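Long-range contacts in Acarbose/maltose binding protein GacH (Streptomyces glaucescens, PDB 3K01), which is the solute receptor of an ABC transporter, binding the inhibitor acarbose and an acarbose homolog, and probably also binds maltose: residues 201-206 with 365-370; 373-378 with 406-411; 211-216 with 402-407. All blocks are in the same frame, centred on the assembly; numbering follows the deposited sequence.

Interaction 1: residues 201-206 with 365-370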
loop_
_atom_site.group_PDB
_atom_site.type_symbol
_atom_site.label_atom_id
_atom_site.label_comp_id
_atom_site.label_asym_id
_atom_site.label_seq_id
_atom_site.Cartn_x
_atom_site.Cartn_y
_atom_site.Cartn_z
ATOM N N GLY A 201 -2.440 -9.464 -15.171
ATOM C CA GLY A 201 -2.587 -10.610 -14.272
ATOM C C GLY A 201 -3.006 -10.241 -12.865
ATOM O O GLY A 201 -3.154 -9.054 -12.527
ATOM N N ASP A 202 -3.246 -11.254 -12.039
ATOM C CA ASP A 202 -3.599 -11.061 -10.640
ATOM C C ASP A 202 -3.369 -12.368 -9.905
ATOM O O ASP A 202 -3.131 -13.417 -10.529
ATOM C CB ASP A 202 -5.056 -10.614 -10.472
ATOM C CG ASP A 202 -5.251 -9.677 -9.295
ATOM O OD1 ASP A 202 -4.485 -9.727 -8.312
ATOM O OD2 ASP A 202 -6.248 -8.915 -9.345
ATOM N N LEU A 203 -3.455 -12.315 -8.581
ATOM C CA LEU A 203 -3.074 -13.429 -7.735
ATOM C C LEU A 203 -4.137 -14.521 -7.725
ATOM O O LEU A 203 -3.862 -15.692 -8.026
ATOM C CB LEU A 203 -2.782 -12.916 -6.312
ATOM C CG LEU A 203 -1.687 -11.845 -6.243
ATOM C CD1 LEU A 203 -1.500 -11.379 -4.790
ATOM C CD2 LEU A 203 -0.366 -12.335 -6.829
ATOM N N VAL A 204 -5.368 -14.130 -7.402
ATOM C CA VAL A 204 -6.496 -15.055 -7.355
ATOM C C VAL A 204 -7.753 -14.367 -7.829
ATOM O O VAL A 204 -7.850 -13.128 -7.844
ATOM C CB VAL A 204 -6.759 -15.617 -5.932
ATOM C CG1 VAL A 204 -5.580 -16.360 -5.413
ATOM C CG2 VAL A 204 -7.177 -14.493 -4.963
ATOM N N ASP A 205 -8.713 -15.191 -8.229
ATOM C CA ASP A 205 -10.074 -14.743 -8.489
ATOM C C ASP A 205 -10.909 -15.217 -7.285
ATOM O O ASP A 205 -11.283 -16.385 -7.202
ATOM C CB ASP A 205 -10.548 -15.356 -9.812
ATOM C CG ASP A 205 -11.942 -14.901 -10.222
ATOM O OD1 ASP A 205 -12.678 -14.335 -9.388
ATOM O OD2 ASP A 205 -12.285 -15.137 -11.396
ATOM N N GLU A 206 -11.157 -14.319 -6.334
ATOM C CA GLU A 206 -11.932 -14.662 -5.134
ATOM C C GLU A 206 -13.314 -15.164 -5.519
ATOM O O GLU A 206 -13.750 -16.214 -5.058
ATOM C CB GLU A 206 -12.124 -13.444 -4.226
ATOM C CG GLU A 206 -10.905 -12.601 -3.942
ATOM C CD GLU A 206 -11.241 -11.448 -3.023
ATOM O OE1 GLU A 206 -10.843 -10.295 -3.325
ATOM O OE2 GLU A 206 -11.938 -11.695 -2.003
ATOM N N GLU A 365 -6.584 -3.469 -6.269
ATOM C CA GLU A 365 -6.958 -4.060 -5.010
ATOM C C GLU A 365 -6.171 -5.329 -4.716
ATOM O O GLU A 365 -5.841 -6.092 -5.637
ATOM C CB GLU A 365 -8.436 -4.435 -5.048
ATOM C CG GLU A 365 -9.398 -3.255 -5.099
ATOM C CD GLU A 365 -10.854 -3.681 -5.216
ATOM O OE1 GLU A 365 -11.204 -4.748 -4.685
ATOM O OE2 GLU A 365 -11.654 -2.929 -5.831
ATOM N N ARG A 366 -5.901 -5.563 -3.448
ATOM C CA ARG A 366 -5.432 -6.871 -2.988
ATOM C C ARG A 366 -6.593 -7.863 -3.076
ATOM O O ARG A 366 -7.751 -7.458 -3.140
ATOM C CB ARG A 366 -5.069 -6.812 -1.500
ATOM C CG ARG A 366 -4.108 -5.742 -1.102
ATOM C CD ARG A 366 -2.653 -6.102 -1.325
ATOM N NE ARG A 366 -1.861 -5.057 -0.701
ATOM C CZ ARG A 366 -1.224 -5.114 0.467
ATOM N NH1 ARG A 366 -1.106 -6.241 1.177
ATOM N NH2 ARG A 366 -0.575 -4.031 0.868
ATOM N N PRO A 367 -6.288 -9.176 -3.015
ATOM C CA PRO A 367 -7.367 -10.109 -2.723
ATOM C C PRO A 367 -7.722 -9.957 -1.242
ATOM O O PRO A 367 -6.871 -10.092 -0.366
ATOM C CB PRO A 367 -6.747 -11.493 -3.017
ATOM C CG PRO A 367 -5.299 -11.286 -2.916
ATOM C CD PRO A 367 -4.975 -9.837 -3.171
ATOM N N TRP A 368 -9.002 -9.705 -0.975
ATOM C CA TRP A 368 -9.423 -9.367 0.378
ATOM C C TRP A 368 -9.802 -10.625 1.147
ATOM O O TRP A 368 -10.961 -10.825 1.540
ATOM C CB TRP A 368 -10.566 -8.349 0.342
ATOM C CG TRP A 368 -10.226 -7.130 -0.452
ATOM C CD1 TRP A 368 -10.876 -6.691 -1.566
ATOM C CD2 TRP A 368 -9.138 -6.210 -0.218
ATOM N NE1 TRP A 368 -10.273 -5.541 -2.042
ATOM C CE2 TRP A 368 -9.221 -5.221 -1.234
ATOM C CE3 TRP A 368 -8.132 -6.111 0.741
ATOM C CZ2 TRP A 368 -8.317 -4.174 -1.332
ATOM C CZ3 TRP A 368 -7.243 -5.058 0.654
ATOM C CH2 TRP A 368 -7.352 -4.092 -0.387
ATOM N N ILE A 369 -8.803 -11.473 1.346
ATOM C CA ILE A 369 -9.008 -12.812 1.918
ATOM C C ILE A 369 -8.111 -12.989 3.135
ATOM O O ILE A 369 -7.118 -12.267 3.305
ATOM C CB ILE A 369 -8.780 -13.935 0.873
ATOM C CG1 ILE A 369 -7.322 -13.958 0.390
ATOM C CG2 ILE A 369 -9.737 -13.775 -0.306
ATOM C CD1 ILE A 369 -7.020 -15.150 -0.531
ATOM N N ALA A 370 -8.452 -13.960 3.977
ATOM C CA ALA A 370 -7.734 -14.232 5.212
ATOM C C ALA A 370 -6.241 -14.428 4.948
ATOM O O ALA A 370 -5.382 -13.966 5.707
ATOM C CB ALA A 370 -8.326 -15.480 5.870
HETATM O O HOH W 1 -3.893 -8.055 -6.234
HETATM O O HOH W 2 -7.408 -7.375 -7.497
HETATM O O HOH W 3 -13.602 -11.096 0.912
HETATM O O HOH W 4 -9.996 -7.819 -4.678
#

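Interaction 2: residues 373-378 with 406-411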
loop_
_atom_site.group_PDB
_atom_site.type_symbol
_atom_site.label_atom_id
_atom_site.label_comp_id
_atom_site.label_asym_id
_atom_site.label_seq_id
_atom_site.Cartn_x
_atom_site.Cartn_y
_atom_site.Cartn_z
ATOM N N ASN A 373 -1.859 -11.980 3.020
ATOM C CA ASN A 373 -0.436 -11.744 3.264
ATOM C C ASN A 373 0.430 -12.979 3.020
ATOM O O ASN A 373 1.592 -12.851 2.599
ATOM C CB ASN A 373 -0.207 -11.069 4.627
ATOM C CG ASN A 373 -0.268 -9.529 4.535
ATOM O OD1 ASN A 373 -0.197 -8.944 3.442
ATOM N ND2 ASN A 373 -0.390 -8.872 5.690
ATOM N N ALA A 374 -0.155 -14.161 3.184
ATOM C CA ALA A 374 0.543 -15.414 2.948
ATOM C C ALA A 374 0.855 -15.595 1.453
ATOM O O ALA A 374 1.696 -16.404 1.086
ATOM C CB ALA A 374 -0.307 -16.585 3.460
ATOM N N LEU A 375 0.187 -14.843 0.592
ATOM C CA LEU A 375 0.414 -14.955 -0.855
ATOM C C LEU A 375 1.751 -14.337 -1.282
ATOM O O LEU A 375 2.195 -14.590 -2.409
ATOM C CB LEU A 375 -0.723 -14.291 -1.642
ATOM C CG LEU A 375 -2.103 -14.870 -1.361
ATOM C CD1 LEU A 375 -3.121 -14.165 -2.243
ATOM C CD2 LEU A 375 -2.145 -16.388 -1.581
ATOM N N PHE A 376 2.388 -13.550 -0.412
ATOM C CA PHE A 376 3.626 -12.871 -0.802
ATOM C C PHE A 376 4.842 -13.780 -0.783
ATOM O O PHE A 376 5.706 -13.664 -1.651
ATOM C CB PHE A 376 3.849 -11.639 0.088
ATOM C CG PHE A 376 2.961 -10.486 -0.272
ATOM C CD1 PHE A 376 3.199 -9.749 -1.425
ATOM C CD2 PHE A 376 1.895 -10.152 0.547
ATOM C CE1 PHE A 376 2.383 -8.673 -1.767
ATOM C CE2 PHE A 376 1.054 -9.087 0.212
ATOM C CZ PHE A 376 1.300 -8.347 -0.940
ATOM N N GLU A 377 4.938 -14.692 0.178
ATOM C CA GLU A 377 6.147 -15.487 0.297
ATOM C C GLU A 377 6.454 -16.344 -0.947
ATOM O O GLU A 377 7.600 -16.386 -1.372
ATOM C CB GLU A 377 6.154 -16.305 1.598
ATOM C CG GLU A 377 7.336 -17.251 1.687
ATOM C CD GLU A 377 8.664 -16.538 1.946
ATOM O OE1 GLU A 377 8.755 -15.302 1.961
ATOM O OE2 GLU A 377 9.672 -17.236 2.131
ATOM N N PRO A 378 5.453 -17.011 -1.547
ATOM C CA PRO A 378 5.771 -17.768 -2.759
ATOM C C PRO A 378 6.297 -16.892 -3.883
ATOM O O PRO A 378 7.217 -17.283 -4.602
ATOM C CB PRO A 378 4.451 -18.453 -3.125
ATOM C CG PRO A 378 3.730 -18.567 -1.780
ATOM C CD PRO A 378 4.055 -17.239 -1.111
ATOM N N LYS A 406 -2.071 -24.907 -2.227
ATOM C CA LYS A 406 -1.821 -25.542 -0.937
ATOM C C LYS A 406 -2.270 -24.658 0.231
ATOM O O LYS A 406 -2.802 -25.165 1.233
ATOM C CB LYS A 406 -0.346 -25.905 -0.800
ATOM C CG LYS A 406 0.049 -27.131 -1.593
ATOM C CD LYS A 406 1.549 -27.355 -1.542
ATOM C CE LYS A 406 1.913 -28.771 -1.991
ATOM N NZ LYS A 406 1.809 -28.955 -3.464
ATOM N N LEU A 407 -2.072 -23.345 0.112
ATOM C CA LEU A 407 -2.491 -22.357 1.122
ATOM C C LEU A 407 -4.009 -22.174 1.178
ATOM O O LEU A 407 -4.579 -21.947 2.262
ATOM C CB LEU A 407 -1.900 -20.979 0.783
ATOM C CG LEU A 407 -0.435 -20.789 1.090
ATOM C CD1 LEU A 407 -0.010 -19.504 0.395
ATOM C CD2 LEU A 407 -0.192 -20.747 2.610
ATOM N N LEU A 408 -4.621 -22.209 -0.000
ATOM C CA LEU A 408 -6.047 -21.963 -0.226
ATOM C C LEU A 408 -6.664 -23.296 -0.630
ATOM O O LEU A 408 -6.905 -23.598 -1.812
ATOM C CB LEU A 408 -6.268 -20.932 -1.331
ATOM C CG LEU A 408 -5.521 -19.609 -1.209
ATOM C CD1 LEU A 408 -5.613 -18.885 -2.507
ATOM C CD2 LEU A 408 -6.130 -18.733 -0.110
ATOM N N LYS A 409 -6.922 -24.086 0.380
ATOM C CA LYS A 409 -7.394 -25.439 0.231
ATOM C C LYS A 409 -8.642 -25.597 -0.637
ATOM O O LYS A 409 -8.845 -26.667 -1.217
ATOM C CB LYS A 409 -7.623 -26.019 1.624
ATOM C CG LYS A 409 -6.344 -26.151 2.485
ATOM C CD LYS A 409 -6.635 -26.939 3.780
ATOM C CE LYS A 409 -5.789 -26.461 5.006
ATOM N NZ LYS A 409 -6.295 -26.946 6.383
ATOM N N ASP A 410 -9.481 -24.561 -0.716
ATOM C CA ASP A 410 -10.706 -24.645 -1.510
ATOM C C ASP A 410 -10.706 -23.828 -2.801
ATOM O O ASP A 410 -11.757 -23.521 -3.362
ATOM C CB ASP A 410 -11.930 -24.293 -0.658
ATOM C CG ASP A 410 -11.903 -22.868 -0.122
ATOM O OD1 ASP A 410 -10.887 -22.144 -0.271
ATOM O OD2 ASP A 410 -12.929 -22.447 0.475
ATOM N N TYR A 411 -9.521 -23.456 -3.272
ATOM C CA TYR A 411 -9.422 -22.807 -4.572
ATOM C C TYR A 411 -9.009 -23.812 -5.635
ATOM O O TYR A 411 -8.258 -24.743 -5.342
ATOM C CB TYR A 411 -8.403 -21.664 -4.515
ATOM C CG TYR A 411 -8.934 -20.355 -3.986
ATOM C CD1 TYR A 411 -9.559 -20.276 -2.722
ATOM C CD2 TYR A 411 -8.792 -19.183 -4.728
ATOM C CE1 TYR A 411 -10.041 -19.053 -2.250
ATOM C CE2 TYR A 411 -9.258 -17.978 -4.260
ATOM C CZ TYR A 411 -9.897 -17.910 -3.028
ATOM O OH TYR A 411 -10.351 -16.686 -2.569
#

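Interaction 3: residues 211-216 with 402-407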
loop_
_atom_site.group_PDB
_atom_site.type_symbol
_atom_site.label_atom_id
_atom_site.label_comp_id
_atom_site.label_asym_id
_atom_site.label_seq_id
_atom_site.Cartn_x
_atom_site.Cartn_y
_atom_site.Cartn_z
ATOM N N VAL A 211 -7.160 -19.860 -8.460
ATOM C CA VAL A 211 -5.812 -19.304 -8.477
ATOM C C VAL A 211 -5.503 -18.848 -9.910
ATOM O O VAL A 211 -5.697 -19.600 -10.876
ATOM C CB VAL A 211 -4.819 -20.356 -8.002
ATOM C CG1 VAL A 211 -3.372 -19.924 -8.276
ATOM C CG2 VAL A 211 -5.022 -20.601 -6.525
ATOM N N THR A 212 -5.035 -17.615 -10.055
ATOM C CA THR A 212 -4.758 -17.061 -11.380
ATOM C C THR A 212 -3.293 -16.638 -11.576
ATOM O O THR A 212 -2.914 -16.275 -12.697
ATOM C CB THR A 212 -5.678 -15.871 -11.726
ATOM O OG1 THR A 212 -5.556 -14.891 -10.697
ATOM C CG2 THR A 212 -7.155 -16.289 -11.837
ATOM N N VAL A 213 -2.475 -16.700 -10.529
ATOM C CA VAL A 213 -1.077 -16.251 -10.620
ATOM C C VAL A 213 -0.250 -17.046 -11.623
ATOM O O VAL A 213 0.782 -16.557 -12.116
ATOM C CB VAL A 213 -0.404 -16.281 -9.240
ATOM C CG1 VAL A 213 -0.043 -17.701 -8.820
ATOM C CG2 VAL A 213 0.823 -15.359 -9.180
ATOM N N ASP A 214 -0.714 -18.257 -11.936
ATOM C CA ASP A 214 -0.004 -19.123 -12.881
ATOM C C ASP A 214 -0.655 -19.175 -14.255
ATOM O O ASP A 214 -0.352 -20.090 -15.053
ATOM C CB ASP A 214 0.232 -20.528 -12.312
ATOM C CG ASP A 214 -1.044 -21.212 -11.852
ATOM O OD1 ASP A 214 -2.135 -20.615 -11.911
ATOM O OD2 ASP A 214 -0.933 -22.398 -11.466
ATOM N N ASP A 215 -1.570 -18.252 -14.554
ATOM C CA ASP A 215 -1.993 -18.158 -15.937
ATOM C C ASP A 215 -0.891 -17.474 -16.757
ATOM O O ASP A 215 0.192 -17.169 -16.239
ATOM C CB ASP A 215 -3.335 -17.467 -16.056
ATOM C CG ASP A 215 -3.283 -16.031 -15.654
ATOM O OD1 ASP A 215 -2.161 -15.464 -15.537
ATOM O OD2 ASP A 215 -4.382 -15.468 -15.451
ATOM N N GLU A 216 -1.122 -17.304 -18.051
ATOM C CA GLU A 216 -0.035 -16.816 -18.879
ATOM C C GLU A 216 0.447 -15.429 -18.493
ATOM O O GLU A 216 1.634 -15.125 -18.667
ATOM C CB GLU A 216 -0.351 -16.924 -20.365
ATOM C CG GLU A 216 -0.045 -18.359 -20.897
ATOM C CD GLU A 216 1.424 -18.846 -20.672
ATOM O OE1 GLU A 216 2.380 -18.041 -20.763
ATOM O OE2 GLU A 216 1.624 -20.060 -20.418
ATOM N N ASP A 402 1.048 -23.515 -7.320
ATOM C CA ASP A 402 0.956 -24.701 -6.481
ATOM C C ASP A 402 0.976 -24.308 -5.018
ATOM O O ASP A 402 0.214 -24.858 -4.220
ATOM C CB ASP A 402 2.097 -25.674 -6.764
ATOM C CG ASP A 402 1.925 -26.417 -8.068
ATOM O OD1 ASP A 402 0.861 -26.289 -8.713
ATOM O OD2 ASP A 402 2.872 -27.135 -8.444
ATOM N N ALA A 403 1.848 -23.364 -4.646
ATOM C CA ALA A 403 1.908 -22.912 -3.271
ATOM C C ALA A 403 0.566 -22.269 -2.908
ATOM O O ALA A 403 0.063 -22.467 -1.786
ATOM C CB ALA A 403 3.067 -21.930 -3.073
ATOM N N TYR A 404 -0.037 -21.511 -3.822
ATOM C CA TYR A 404 -1.344 -20.891 -3.517
ATOM C C TYR A 404 -2.433 -21.950 -3.333
ATOM O O TYR A 404 -3.242 -21.835 -2.400
ATOM C CB TYR A 404 -1.782 -19.913 -4.596
ATOM C CG TYR A 404 -1.045 -18.587 -4.609
ATOM C CD1 TYR A 404 0.110 -18.376 -3.861
ATOM C CD2 TYR A 404 -1.495 -17.571 -5.416
ATOM C CE1 TYR A 404 0.769 -17.129 -3.925
ATOM C CE2 TYR A 404 -0.835 -16.343 -5.483
ATOM C CZ TYR A 404 0.270 -16.132 -4.721
ATOM O OH TYR A 404 0.919 -14.919 -4.778
ATOM N N ARG A 405 -2.478 -22.982 -4.179
ATOM C CA ARG A 405 -3.486 -24.044 -4.013
ATOM C C ARG A 405 -3.307 -24.765 -2.681
ATOM O O ARG A 405 -4.282 -25.179 -2.045
ATOM C CB ARG A 405 -3.465 -25.016 -5.200
ATOM C CG ARG A 405 -3.919 -24.341 -6.481
ATOM C CD ARG A 405 -3.982 -25.239 -7.722
ATOM N NE ARG A 405 -4.289 -24.412 -8.893
ATOM C CZ ARG A 405 -3.373 -23.812 -9.652
ATOM N NH1 ARG A 405 -2.085 -23.991 -9.405
ATOM N NH2 ARG A 405 -3.742 -23.066 -10.683
ATOM N N LYS A 406 -2.071 -24.907 -2.227
ATOM C CA LYS A 406 -1.821 -25.542 -0.937
ATOM C C LYS A 406 -2.270 -24.658 0.231
ATOM O O LYS A 406 -2.802 -25.165 1.233
ATOM C CB LYS A 406 -0.346 -25.905 -0.800
ATOM C CG LYS A 406 0.049 -27.131 -1.593
ATOM C CD LYS A 406 1.549 -27.355 -1.542
ATOM C CE LYS A 406 1.913 -28.771 -1.991
ATOM N NZ LYS A 406 1.809 -28.955 -3.464
ATOM N N LEU A 407 -2.072 -23.345 0.112
ATOM C CA LEU A 407 -2.491 -22.357 1.122
ATOM C C LEU A 407 -4.009 -22.174 1.178
ATOM O O LEU A 407 -4.579 -21.947 2.262
ATOM C CB LEU A 407 -1.900 -20.979 0.783
ATOM C CG LEU A 407 -0.435 -20.789 1.090
ATOM C CD1 LEU A 407 -0.010 -19.504 0.395
ATOM C CD2 LEU A 407 -0.192 -20.747 2.610
HETATM O O HOH W 5 -6.349 -22.235 -11.069
#

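Interaction 1: residues 201-206 with 365-370
The backbone N-H of Trp368 reaches Glu206 OE1 from well above the carboxylate plane, 63° out of it, yet the bond is nearly straight: N to OE1 3.0 Å with an angle of 165° at the hydrogen. The Glu206 side chain, extended beyond CG (chi2 -179°), spans the gap to the other backbone, and its second oxygen, OE2, lies against Ile369 CG2 at 3.5 Å. The amide it grips belongs to the centre of an inverse gamma turn, closed by a weak bond from Ile369 N to Pro367 O. Within the same loop, Trp368 NE1 donates to Glu365 OE1 (2.9 Å), close to the ring plane, while Arg366 O sits 3.2 Å above one face of the indole, toward its rim; these contacts help set how the ring is turned. The apolar part lies alongside: Val204 CG2 meets Pro367 CB at 3.6 Å, the two side chains crossing at about a right angle, and Leu203 CD1 is 4.1 Å from Pro367 CD. Two waters bridge Glu365 O to the carboxylate of Asp202, one to each oxygen. In this solute-binding protein the contact is structural packing, joining strand 204-205 and the residues leading into it to the loop between strand 363-364 and helix 376-387; Trp368 also packs on helices 92-100 and 121-125, and Leu203 on helix 193-198.

Interaction 2: residues 373-378 with 406-411
The bond from Tyr411 N to Leu408 O, 3.0 Å, closes a type I beta turn whose first residue, Leu408, meets Leu375 across the contact, its CD1 lying 4.4 Å from Leu375 CD2. Leu408 is also the first residue to leave helical backbone angles, so this pair widens the contact past the end of the helix. The same Leu408 CD1 rests 3.8 Å above one face of the Tyr411 ring, toward its rim. No hydrogen bond joins 373-378 to 406-411 directly; the contact between them is apolar. Its hub is one methyl, Leu407 CD1, carried away from its helix because it stands anti to CA (chi2 167°). This methyl meets one backbone oxygen and three side chains: it lies 3.6 Å from Ala374 O and 4.2 Å from Ala374 CB, with Leu375 CD2 at 4.3 Å and Pro378 CG at 4.4 Å. Beside this packing the backbone oxygen of Leu375 is hydrogen-bonded to the hydroxyl of Tyr404, one helical turn before Leu408. The 3-10 turn 373-375, leading into helix 376-387, is therefore held against the last turn of helix 393-407, so the start of one C-terminal helix lies against the end of the next; Leu408 and Tyr411 continue the packing onto Val204 of strand 204-205, and Leu375 onto Pro367.

Interaction 3: residues 211-216 with 402-407
One face of the Arg405 guanidinium is overlaid by Val211 CB, 3.8 Å above its plane and toward the rim, while Asp214 OD2 and a water lie at its edge, in plane. Carboxylate and guanidinium approach from opposite directions with their planes 35° apart. Arg405 NH1 and NH2 both donate to Asp214 OD2, at 2.8 and 3.0 Å, so the end-on grip is forked onto one atom; the NH2 bond uses the syn lone pair. A further bond from NH2 to Asp214 OD1 is weak. The in-plane water joins Arg405 NH2 to Val211 O, tying the charged group to backbone as well. NE has its own partner, the terminal carboxylate of Lys412. Arg405 was modelled in two conformers, and these bonds are those of one of them. Asp402 adds a long, doubtful ion pair to NH1. Beneath the salt bridge the contact is apolar: Val211 CG2 touches both Tyr404 CB (3.8 Å) and Arg405 CG (3.9 Å). Val213 points CG1 between its own backbone N and carbonyl carbon (chi1 76°), which brings that methyl obliquely against the Tyr404 ring, 3.7 Å from CE2. Val213 and Asp214 are the middle residues of a type I beta turn from Thr212 to Asp215. That turn links strand 210-211 to helix 216-230, whose N-cap is Asp215, and docks on helix 393-407; Tyr404 also packs against helix 376-387, while Val211 bonds through its backbone to Lys412.

Overall arrangement
All three contacts lie on the same side of the chain's centre, 8 to 11 Å apart between their centres. Interaction 1 ties the strand 204-205 region to the loop before helix 376-387, interaction 3 ties the turn after strand 210-211 to helix 393-407, and interaction 2 joins these two C-terminal helices. Interaction 3 is the most buried, although its salt bridge reaches toward the surface; the others are partly buried. Chemistry follows place: interaction 2, between helical ends, is apolar, interaction 1 pairs a carboxylate and waters with loop backbone, and interaction 3 sets an ion pair beside valine-tyrosine packing. Thr212 joins interactions 1 and 3 through Asp202 and Leu203, and Tyr411 OH packs on Glu206 between 1 and 2.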